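Local structure of cytochrome C549 (Arthrospira maxima, 1F1C) at residues Q29-A34 and A114-L119. The protein carries one covalently attached heme c and serves as an extrinsic lumenal subunit of photosystem II, where it probably stabilises the oxygen-evolving complex. Numbering follows the deposited sequence.
With HEC (heme c), chain C.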
loop_
_atom_site.group_PDB
_atom_site.type_symbol
_atom_site.label_atom_id
_atom_site.label_comp_id
_atom_site.label_asym_id
_atom_site.label_seq_id
_atom_site.Cartn_x
_atom_site.Cartn_y
_atom_site.Cartn_z
ATOM N N GLN A 29 -4.720 19.013 -10.513
ATOM C CA GLN A 29 -4.681 18.005 -11.563
ATOM C C GLN A 29 -3.886 16.801 -11.118
ATOM O O GLN A 29 -4.385 15.677 -11.141
ATOM C CB GLN A 29 -4.043 18.568 -12.832
ATOM C CG GLN A 29 -4.943 19.487 -13.621
ATOM C CD GLN A 29 -4.166 20.341 -14.597
ATOM O OE1 GLN A 29 -3.296 19.845 -15.325
ATOM N NE2 GLN A 29 -4.474 21.639 -14.624
ATOM N N VAL A 30 -2.637 17.027 -10.722
ATOM C CA VAL A 30 -1.813 15.913 -10.290
ATOM C C VAL A 30 -2.536 15.191 -9.169
ATOM O O VAL A 30 -2.606 13.957 -9.144
ATOM C CB VAL A 30 -0.422 16.380 -9.791
ATOM C CG1 VAL A 30 0.362 15.198 -9.254
ATOM C CG2 VAL A 30 0.349 17.014 -10.934
ATOM N N PHE A 31 -3.103 15.963 -8.251
ATOM C CA PHE A 31 -3.804 15.359 -7.136
ATOM C C PHE A 31 -4.976 14.510 -7.606
ATOM O O PHE A 31 -5.081 13.340 -7.244
ATOM C CB PHE A 31 -4.287 16.436 -6.163
ATOM C CG PHE A 31 -4.909 15.881 -4.908
ATOM C CD1 PHE A 31 -6.253 15.513 -4.885
ATOM C CD2 PHE A 31 -4.139 15.696 -3.758
ATOM C CE1 PHE A 31 -6.829 14.964 -3.730
ATOM C CE2 PHE A 31 -4.700 15.152 -2.603
ATOM C CZ PHE A 31 -6.047 14.784 -2.587
ATOM N N ASN A 32 -5.851 15.090 -8.422
ATOM C CA ASN A 32 -7.013 14.356 -8.907
ATOM C C ASN A 32 -6.634 13.129 -9.710
ATOM O O ASN A 32 -7.419 12.188 -9.826
ATOM C CB ASN A 32 -7.915 15.257 -9.751
ATOM C CG ASN A 32 -8.658 16.274 -8.913
ATOM O OD1 ASN A 32 -8.878 16.068 -7.715
ATOM N ND2 ASN A 32 -9.066 17.368 -9.536
ATOM N N ALA A 33 -5.428 13.135 -10.258
ATOM C CA ALA A 33 -4.979 12.011 -11.058
ATOM C C ALA A 33 -4.283 10.932 -10.240
ATOM O O ALA A 33 -4.504 9.739 -10.465
ATOM C CB ALA A 33 -4.054 12.501 -12.152
ATOM N N ALA A 34 -3.467 11.340 -9.271
ATOM C CA ALA A 34 -2.705 10.370 -8.474
ATOM C C ALA A 34 -3.080 10.203 -7.013
ATOM O O ALA A 34 -2.551 9.318 -6.338
ATOM C CB ALA A 34 -1.213 10.700 -8.562
ATOM N N ALA A 114 1.442 19.960 -3.161
ATOM C CA ALA A 114 1.605 20.353 -1.763
ATOM C C ALA A 114 0.840 21.647 -1.478
ATOM O O ALA A 114 0.186 21.786 -0.443
ATOM C CB ALA A 114 3.092 20.532 -1.444
ATOM N N GLY A 115 0.931 22.598 -2.405
ATOM C CA GLY A 115 0.227 23.848 -2.233
ATOM C C GLY A 115 -1.268 23.608 -2.305
ATOM O O GLY A 115 -2.040 24.194 -1.543
ATOM N N TYR A 116 -1.679 22.748 -3.232
ATOM C CA TYR A 116 -3.094 22.424 -3.399
ATOM C C TYR A 116 -3.659 21.832 -2.109
ATOM O O TYR A 116 -4.662 22.315 -1.575
ATOM C CB TYR A 116 -3.286 21.416 -4.543
ATOM C CG TYR A 116 -4.701 20.904 -4.647
ATOM C CD1 TYR A 116 -5.738 21.746 -5.037
ATOM C CD2 TYR A 116 -5.012 19.587 -4.312
ATOM C CE1 TYR A 116 -7.052 21.293 -5.088
ATOM C CE2 TYR A 116 -6.318 19.123 -4.363
ATOM C CZ TYR A 116 -7.333 19.983 -4.750
ATOM O OH TYR A 116 -8.632 19.532 -4.791
ATOM N N ILE A 117 -3.014 20.777 -1.618
ATOM C CA ILE A 117 -3.452 20.127 -0.393
ATOM C C ILE A 117 -3.624 21.136 0.739
ATOM O O ILE A 117 -4.653 21.138 1.407
ATOM C CB ILE A 117 -2.449 19.023 0.054
ATOM C CG1 ILE A 117 -2.497 17.838 -0.933
ATOM C CG2 ILE A 117 -2.766 18.587 1.495
ATOM C CD1 ILE A 117 -1.469 16.706 -0.665
ATOM N N LEU A 118 -2.624 21.995 0.939
ATOM C CA LEU A 118 -2.660 22.999 2.008
ATOM C C LEU A 118 -3.693 24.096 1.767
ATOM O O LEU A 118 -4.118 24.782 2.702
ATOM C CB LEU A 118 -1.278 23.650 2.186
ATOM C CG LEU A 118 -0.068 22.761 2.509
ATOM C CD1 LEU A 118 1.188 23.626 2.493
ATOM C CD2 LEU A 118 -0.238 22.082 3.856
ATOM N N LEU A 119 -4.096 24.270 0.514
ATOM C CA LEU A 119 -5.073 25.291 0.182
ATOM C C LEU A 119 -6.502 24.897 0.549
ATOM O O LEU A 119 -7.233 25.697 1.113
ATOM C CB LEU A 119 -5.023 25.602 -1.312
ATOM C CG LEU A 119 -6.054 26.624 -1.812
ATOM C CD1 LEU A 119 -5.764 27.998 -1.232
ATOM C CD2 LEU A 119 -6.007 26.671 -3.333
HETATM FE FE HEC C . -1.759 8.969 0.436
HETATM C CHA HEC C . -1.259 9.033 3.795
HETATM C CHB HEC C . -0.619 12.276 0.241
HETATM C CHC HEC C . -2.011 8.960 -2.960
HETATM C CHD HEC C . -3.308 5.973 0.669
HETATM N NA HEC C . -1.029 10.311 1.715
HETATM C C1A HEC C . -0.879 10.162 3.067
HETATM C C2A HEC C . -0.403 11.393 3.640
HETATM C C3A HEC C . -0.226 12.284 2.665
HETATM C C4A HEC C . -0.654 11.634 1.478
HETATM C CMA HEC C . 0.486 13.626 2.725
HETATM C CAA HEC C . -0.106 11.642 5.080
HETATM C CBA HEC C . -1.407 12.056 5.718
HETATM C CGA HEC C . -1.207 12.537 7.126
HETATM O O1A HEC C . -0.062 12.472 7.613
HETATM O O2A HEC C . -2.191 12.977 7.746
HETATM N NB HEC C . -1.377 10.289 -1.025
HETATM C C1B HEC C . -0.938 11.631 -0.929
HETATM C C2B HEC C . -0.715 12.210 -2.211
HETATM C C3B HEC C . -0.974 11.238 -3.110
HETATM C C4B HEC C . -1.447 10.080 -2.385
HETATM C CMB HEC C . -0.294 13.634 -2.533
HETATM C CAB HEC C . -0.775 11.344 -4.486
HETATM C CBB HEC C . 0.506 11.536 -5.037
HETATM N NC HEC C . -2.528 7.754 -0.847
HETATM C C1C HEC C . -2.570 7.904 -2.223
HETATM C C2C HEC C . -3.229 6.805 -2.844
HETATM C C3C HEC C . -3.549 5.920 -1.855
HETATM C C4C HEC C . -3.145 6.552 -0.596
HETATM C CMC HEC C . -3.583 6.674 -4.323
HETATM C CAC HEC C . -4.275 4.715 -2.043
HETATM C CBC HEC C . -3.788 3.672 -2.888
HETATM N ND HEC C . -2.138 7.731 1.908
HETATM C C1D HEC C . -2.750 6.500 1.832
HETATM C C2D HEC C . -2.825 5.876 3.109
HETATM C C3D HEC C . -2.251 6.732 3.979
HETATM C C4D HEC C . -1.849 7.899 3.242
HETATM C CMD HEC C . -3.614 4.594 3.460
HETATM C CAD HEC C . -1.982 6.485 5.467
HETATM C CBD HEC C . -0.645 5.787 5.708
HETATM C CGD HEC C . -0.327 5.607 7.190
HETATM O O1D HEC C . -0.096 6.609 7.892
HETATM O O2D HEC C . -0.314 4.453 7.660
#
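Phe31, reaching from helix 21-34 toward Tyr116 and Ile117 of helix 107-124, illustrates how the N- and C-terminal helices of a class I cytochrome c fold meet beside the heme through aromatic and aliphatic side chains. Just before it, Val30 turns to another part of the same partner helix, touching Asp109 and Val113. The phenyl ring of Phe31 reaches the second helix because chi1 (-174°) sets CG opposite the backbone N. There Tyr116 brings CE2 over one face of the phenyl ring, 3.6 Å from Phe31 CG, while its CD2 also approaches Phe31 CB at 3.7 Å. The two planes are inclined at 54°, with centroids 5.2 Å apart, a tilt between a parallel stack and a T-shape. Farther along the phenyl ring, Phe31 CE2 meets Ile117 CG1 at 3.9 Å. The isoleucine continues past it to the porphyrin, where its CD1 lies 3.8 Å from the heme methyl CMB. Ala34, next to the heme-bound Cys35, finishes the segment at the cofactor, its O 3.3 Å from heme CAB. Both helices thus border the heme pocket, and their buried meeting here rests on carbon contacts, consistent with an apolar surrounding for that side of the cofactor.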